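Local coordinates for taurocyamine kinase (Schistosoma mansoni, PDB 4WOD), which reversibly transfers phosphate between ATP and taurocyamine, a magnesium-dependent phosphagen kinase reaction, and carries two kinase repeats in one chain, at residues M1-K12 with T45-P57. The protein carries 4 engineered substitutions. Numbering follows the deposited sequence.
Sequences MQVESLQNLQVK and TLAQCVNTNAYNP. Engineered in segment 1-12: Val11 (natural residue Ala).
In the small helical N-terminal domain of the first kinase repeat, Leu9 of helix 6-14 drops as a knob into a hole formed by Ala47, Val50, Asn51 and Ala54 of helix 46-55. The two helices run the same general way, the axes of residues 6-12 and 46-55 lying 32° apart and 8.9 Å at closest approach. Within the hole the two methyls of Leu9 part: CD1 lies 3.3 Å from Ala47 O and also meets Val50 CG2, whereas CD2 rests 3.7 Å from Ala54 CB. One turn earlier, Leu6 holds CG opposite its backbone N (chi1 -178°), which swings its branches toward helix 46-55; CD1 packs 3.8 Å from Val50 CG2, with the side chains at about a right angle, and CD2 meets Leu46 CD2. Phe76 of helix 74-84 and Val32 of helix 29-35 extend this apolar layer.

The extended arm before helix 6-14 crosses the other helix at Ala47, whose CB touches both Val3 CG2 and Glu4 O. Val3 lays CB and CG1 against the amide of Asn51, with CB 3.4 Å from OD1; Asn51 ND2 donates to Asp194 O, while OD1 accepts from a water 2.6 Å away. That water also accepts the backbone N-H of Glu4 and bonds to Tyr55 OH, and a second water bridges Tyr55 OH to Glu4 OE1. Farther out, Gln48 NE2 donates to a lone pair of Met1 O at 3.0 Å, in both the amide and carbonyl planes. The same amide accepts Thr45 N at OE1 while Thr45 OG1 accepts Gln48 N, a capping box, so one side chain both caps its helix and holds Met1. Helices packed through a leucine knob in this way build the small, all-helical N-terminal domain of phosphagen kinases.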
loop_
_atom_site.group_PDB
_atom_site.type_symbol
_atom_site.label_atom_id
_atom_site.label_comp_id
_atom_site.label_asym_id
_atom_site.label_seq_id
_atom_site.Cartn_x
_atom_site.Cartn_y
_atom_site.Cartn_z
ATOM N N MET A 1 35.616 -17.746 3.086
ATOM C CA MET A 1 35.040 -16.972 1.988
ATOM C C MET A 1 35.790 -15.661 1.782
ATOM O O MET A 1 35.800 -14.804 2.664
ATOM C CB MET A 1 33.567 -16.684 2.253
ATOM C CG MET A 1 32.851 -16.037 1.097
ATOM S SD MET A 1 31.188 -15.539 1.586
ATOM C CE MET A 1 30.514 -15.133 -0.024
ATOM N N GLN A 2 36.405 -15.511 0.610
ATOM C CA GLN A 2 37.170 -14.318 0.295
ATOM C C GLN A 2 36.269 -13.316 -0.421
ATOM O O GLN A 2 35.673 -13.631 -1.460
ATOM C CB GLN A 2 38.389 -14.652 -0.568
ATOM C CG GLN A 2 39.281 -15.785 -0.062
ATOM C CD GLN A 2 40.417 -16.074 -1.033
ATOM O OE1 GLN A 2 40.290 -15.831 -2.237
ATOM N NE2 GLN A 2 41.536 -16.575 -0.516
ATOM N N VAL A 3 36.160 -12.127 0.165
ATOM C CA VAL A 3 35.368 -11.034 -0.383
ATOM C C VAL A 3 36.186 -9.743 -0.386
ATOM O O VAL A 3 37.225 -9.665 0.276
ATOM C CB VAL A 3 34.074 -10.809 0.420
ATOM C CG1 VAL A 3 33.217 -12.081 0.388
ATOM C CG2 VAL A 3 34.388 -10.369 1.881
ATOM N N GLU A 4 35.713 -8.736 -1.121
ATOM C CA GLU A 4 36.368 -7.417 -1.151
ATOM C C GLU A 4 36.426 -6.725 0.218
ATOM O O GLU A 4 35.662 -7.058 1.140
ATOM C CB GLU A 4 35.655 -6.486 -2.140
ATOM C CG GLU A 4 35.552 -7.052 -3.534
ATOM C CD GLU A 4 35.467 -5.986 -4.624
ATOM O OE1 GLU A 4 34.873 -6.296 -5.679
ATOM O OE2 GLU A 4 36.012 -4.869 -4.447
ATOM N N SER A 5 37.330 -5.757 0.349
ATOM C CA SER A 5 37.300 -4.863 1.509
ATOM C C SER A 5 35.912 -4.290 1.791
ATOM O O SER A 5 35.121 -4.017 0.872
ATOM C CB SER A 5 38.297 -3.715 1.338
ATOM O OG SER A 5 37.913 -2.912 0.246
ATOM N N LEU A 6 35.620 -4.138 3.077
ATOM C CA LEU A 6 34.387 -3.498 3.517
ATOM C C LEU A 6 34.221 -2.106 2.895
ATOM O O LEU A 6 33.138 -1.757 2.416
ATOM C CB LEU A 6 34.358 -3.408 5.046
ATOM C CG LEU A 6 33.123 -2.804 5.716
ATOM C CD1 LEU A 6 31.881 -3.651 5.436
ATOM C CD2 LEU A 6 33.385 -2.661 7.208
ATOM N N GLN A 7 35.296 -1.327 2.845
ATOM C CA GLN A 7 35.163 -0.008 2.227
ATOM C C GLN A 7 34.753 -0.112 0.755
ATOM O O GLN A 7 33.927 0.689 0.297
ATOM C CB GLN A 7 36.454 0.807 2.376
ATOM C CG GLN A 7 37.685 0.143 1.813
ATOM C CD GLN A 7 38.954 0.957 2.061
ATOM O OE1 GLN A 7 38.932 1.987 2.739
ATOM N NE2 GLN A 7 40.058 0.494 1.508
ATOM N N ASN A 8 35.290 -1.091 0.019
ATOM C CA ASN A 8 34.890 -1.285 -1.380
ATOM C C ASN A 8 33.424 -1.616 -1.507
ATOM O O ASN A 8 32.740 -1.143 -2.408
ATOM C CB ASN A 8 35.675 -2.411 -2.057
ATOM C CG ASN A 8 37.083 -1.996 -2.447
ATOM O OD1 ASN A 8 37.585 -0.979 -1.979
ATOM N ND2 ASN A 8 37.729 -2.799 -3.290
ATOM N N LEU A 9 32.963 -2.482 -0.615
ATOM C CA LEU A 9 31.593 -2.976 -0.663
ATOM C C LEU A 9 30.626 -1.831 -0.331
ATOM O O LEU A 9 29.550 -1.699 -0.935
ATOM C CB LEU A 9 31.420 -4.166 0.306
ATOM C CG LEU A 9 32.121 -5.497 -0.036
ATOM C CD1 LEU A 9 31.875 -6.586 1.042
ATOM C CD2 LEU A 9 31.736 -6.006 -1.420
ATOM N N GLN A 10 31.022 -0.987 0.614
ATOM C CA GLN A 10 30.211 0.173 0.966
ATOM C C GLN A 10 30.049 1.109 -0.233
ATOM O O GLN A 10 28.937 1.498 -0.577
ATOM C CB GLN A 10 30.819 0.953 2.135
ATOM C CG GLN A 10 29.980 2.153 2.549
ATOM C CD GLN A 10 30.813 3.272 3.161
ATOM O OE1 GLN A 10 31.946 3.498 2.747
ATOM N NE2 GLN A 10 30.261 3.965 4.161
ATOM N N VAL A 11 31.161 1.482 -0.853
ATOM C CA VAL A 11 31.103 2.283 -2.077
ATOM C C VAL A 11 30.220 1.661 -3.178
ATOM O O VAL A 11 29.417 2.367 -3.794
ATOM C CB VAL A 11 32.513 2.533 -2.612
ATOM C CG1 VAL A 11 32.475 3.068 -4.055
ATOM C CG2 VAL A 11 33.225 3.511 -1.691
ATOM N N LYS A 12 30.342 0.353 -3.410
ATOM C CA LYS A 12 29.501 -0.334 -4.395
ATOM C C LYS A 12 28.014 -0.225 -4.051
ATOM O O LYS A 12 27.180 0.124 -4.898
ATOM C CB LYS A 12 29.897 -1.816 -4.506
ATOM C CG LYS A 12 31.199 -2.077 -5.246
ATOM C CD LYS A 12 31.495 -3.568 -5.335
ATOM C CE LYS A 12 32.598 -3.843 -6.335
ATOM N NZ LYS A 12 32.128 -3.643 -7.736
ATOM N N THR A 45 33.979 -11.508 9.193
ATOM C CA THR A 45 34.040 -10.054 9.060
ATOM C C THR A 45 32.712 -9.459 8.612
ATOM O O THR A 45 31.876 -10.168 8.033
ATOM C CB THR A 45 35.097 -9.633 8.033
ATOM O OG1 THR A 45 34.717 -10.120 6.743
ATOM C CG2 THR A 45 36.414 -10.214 8.397
ATOM N N LEU A 46 32.531 -8.156 8.857
ATOM C CA LEU A 46 31.338 -7.442 8.410
ATOM C C LEU A 46 31.234 -7.416 6.883
ATOM O O LEU A 46 30.130 -7.463 6.334
ATOM C CB LEU A 46 31.333 -6.015 8.967
ATOM C CG LEU A 46 30.154 -5.063 8.733
ATOM C CD1 LEU A 46 28.768 -5.636 9.155
ATOM C CD2 LEU A 46 30.414 -3.745 9.451
ATOM N N ALA A 47 32.377 -7.322 6.200
ATOM C CA ALA A 47 32.395 -7.468 4.734
ATOM C C ALA A 47 31.684 -8.761 4.301
ATOM O O ALA A 47 30.891 -8.755 3.356
ATOM C CB ALA A 47 33.831 -7.454 4.196
ATOM N N GLN A 48 31.952 -9.863 5.002
ATOM C CA GLN A 48 31.295 -11.114 4.648
ATOM C C GLN A 48 29.794 -11.027 4.854
ATOM O O GLN A 48 29.030 -11.613 4.065
ATOM C CB GLN A 48 31.867 -12.281 5.455
ATOM C CG GLN A 48 33.251 -12.679 5.035
ATOM C CD GLN A 48 33.823 -13.719 5.959
ATOM O OE1 GLN A 48 33.558 -13.703 7.164
ATOM N NE2 GLN A 48 34.594 -14.641 5.407
ATOM N N CYS A 49 29.372 -10.301 5.901
ATOM C CA CYS A 49 27.938 -10.097 6.167
ATOM C C CYS A 49 27.203 -9.297 5.082
ATOM O O CYS A 49 26.061 -9.604 4.764
ATOM C CB CYS A 49 27.721 -9.375 7.502
ATOM S SG CYS A 49 28.334 -10.191 8.989
ATOM N N VAL A 50 27.848 -8.259 4.552
ATOM C CA VAL A 50 27.188 -7.320 3.635
ATOM C C VAL A 50 27.492 -7.567 2.162
ATOM O O VAL A 50 26.935 -6.903 1.275
ATOM C CB VAL A 50 27.578 -5.843 3.957
ATOM C CG1 VAL A 50 27.101 -5.453 5.355
ATOM C CG2 VAL A 50 29.091 -5.632 3.813
ATOM N N ASN A 51 28.376 -8.518 1.907
ATOM C CA ASN A 51 28.816 -8.841 0.562
ATOM C C ASN A 51 27.661 -9.040 -0.417
ATOM O O ASN A 51 27.663 -8.478 -1.507
ATOM C CB ASN A 51 29.685 -10.093 0.594
ATOM C CG ASN A 51 30.376 -10.343 -0.726
ATOM O OD1 ASN A 51 31.282 -9.604 -1.109
ATOM N ND2 ASN A 51 29.952 -11.372 -1.428
ATOM N N THR A 52 26.656 -9.813 -0.016
ATOM C CA THR A 52 25.551 -10.109 -0.931
ATOM C C THR A 52 24.778 -8.832 -1.314
ATOM O O THR A 52 24.200 -8.748 -2.405
ATOM C CB THR A 52 24.579 -11.165 -0.325
ATOM O OG1 THR A 52 23.826 -11.801 -1.370
ATOM C CG2 THR A 52 23.625 -10.511 0.688
ATOM N N ASN A 53 24.793 -7.821 -0.451
ATOM C CA ASN A 53 24.088 -6.578 -0.774
ATOM C C ASN A 53 24.755 -5.826 -1.914
ATOM O O ASN A 53 24.090 -5.130 -2.680
ATOM C CB ASN A 53 23.988 -5.671 0.439
ATOM C CG ASN A 53 23.165 -6.277 1.545
ATOM O OD1 ASN A 53 23.677 -6.549 2.635
ATOM N ND2 ASN A 53 21.874 -6.487 1.280
ATOM N N ALA A 54 26.068 -5.953 -2.008
ATOM C CA ALA A 54 26.825 -5.281 -3.064
ATOM C C ALA A 54 26.461 -5.789 -4.451
ATOM O O ALA A 54 26.638 -5.081 -5.438
ATOM C CB ALA A 54 28.323 -5.448 -2.828
ATOM N N TYR A 55 25.983 -7.028 -4.536
ATOM C CA TYR A 55 25.759 -7.652 -5.837
ATOM C C TYR A 55 24.294 -7.912 -6.100
ATOM O O TYR A 55 23.908 -8.144 -7.232
ATOM C CB TYR A 55 26.561 -8.943 -5.946
ATOM C CG TYR A 55 28.020 -8.656 -5.724
ATOM C CD1 TYR A 55 28.744 -7.907 -6.647
ATOM C CD2 TYR A 55 28.666 -9.082 -4.575
ATOM C CE1 TYR A 55 30.081 -7.612 -6.436
ATOM C CE2 TYR A 55 30.004 -8.792 -4.354
ATOM C CZ TYR A 55 30.701 -8.056 -5.283
ATOM O OH TYR A 55 32.027 -7.780 -5.070
ATOM N N ASN A 56 23.487 -7.868 -5.050
ATOM C CA ASN A 56 22.050 -8.036 -5.198
ATOM C C ASN A 56 21.287 -6.833 -4.641
ATOM O O ASN A 56 20.883 -6.819 -3.476
ATOM C CB ASN A 56 21.613 -9.327 -4.512
ATOM C CG ASN A 56 22.339 -10.539 -5.066
ATOM O OD1 ASN A 56 23.377 -10.955 -4.538
ATOM N ND2 ASN A 56 21.812 -11.095 -6.153
ATOM N N PRO A 57 21.079 -5.807 -5.483
ATOM C CA PRO A 57 20.449 -4.578 -4.985
ATOM C C PRO A 57 19.008 -4.756 -4.486
ATOM O O PRO A 57 18.529 -3.904 -3.742
ATOM C CB PRO A 57 20.497 -3.637 -6.201
ATOM C CG PRO A 57 20.681 -4.537 -7.390
ATOM C CD PRO A 57 21.456 -5.722 -6.905
HETATM O O HOH W 1 33.256 -9.138 -2.709
HETATM O O HOH W 2 33.811 -8.598 -7.241
#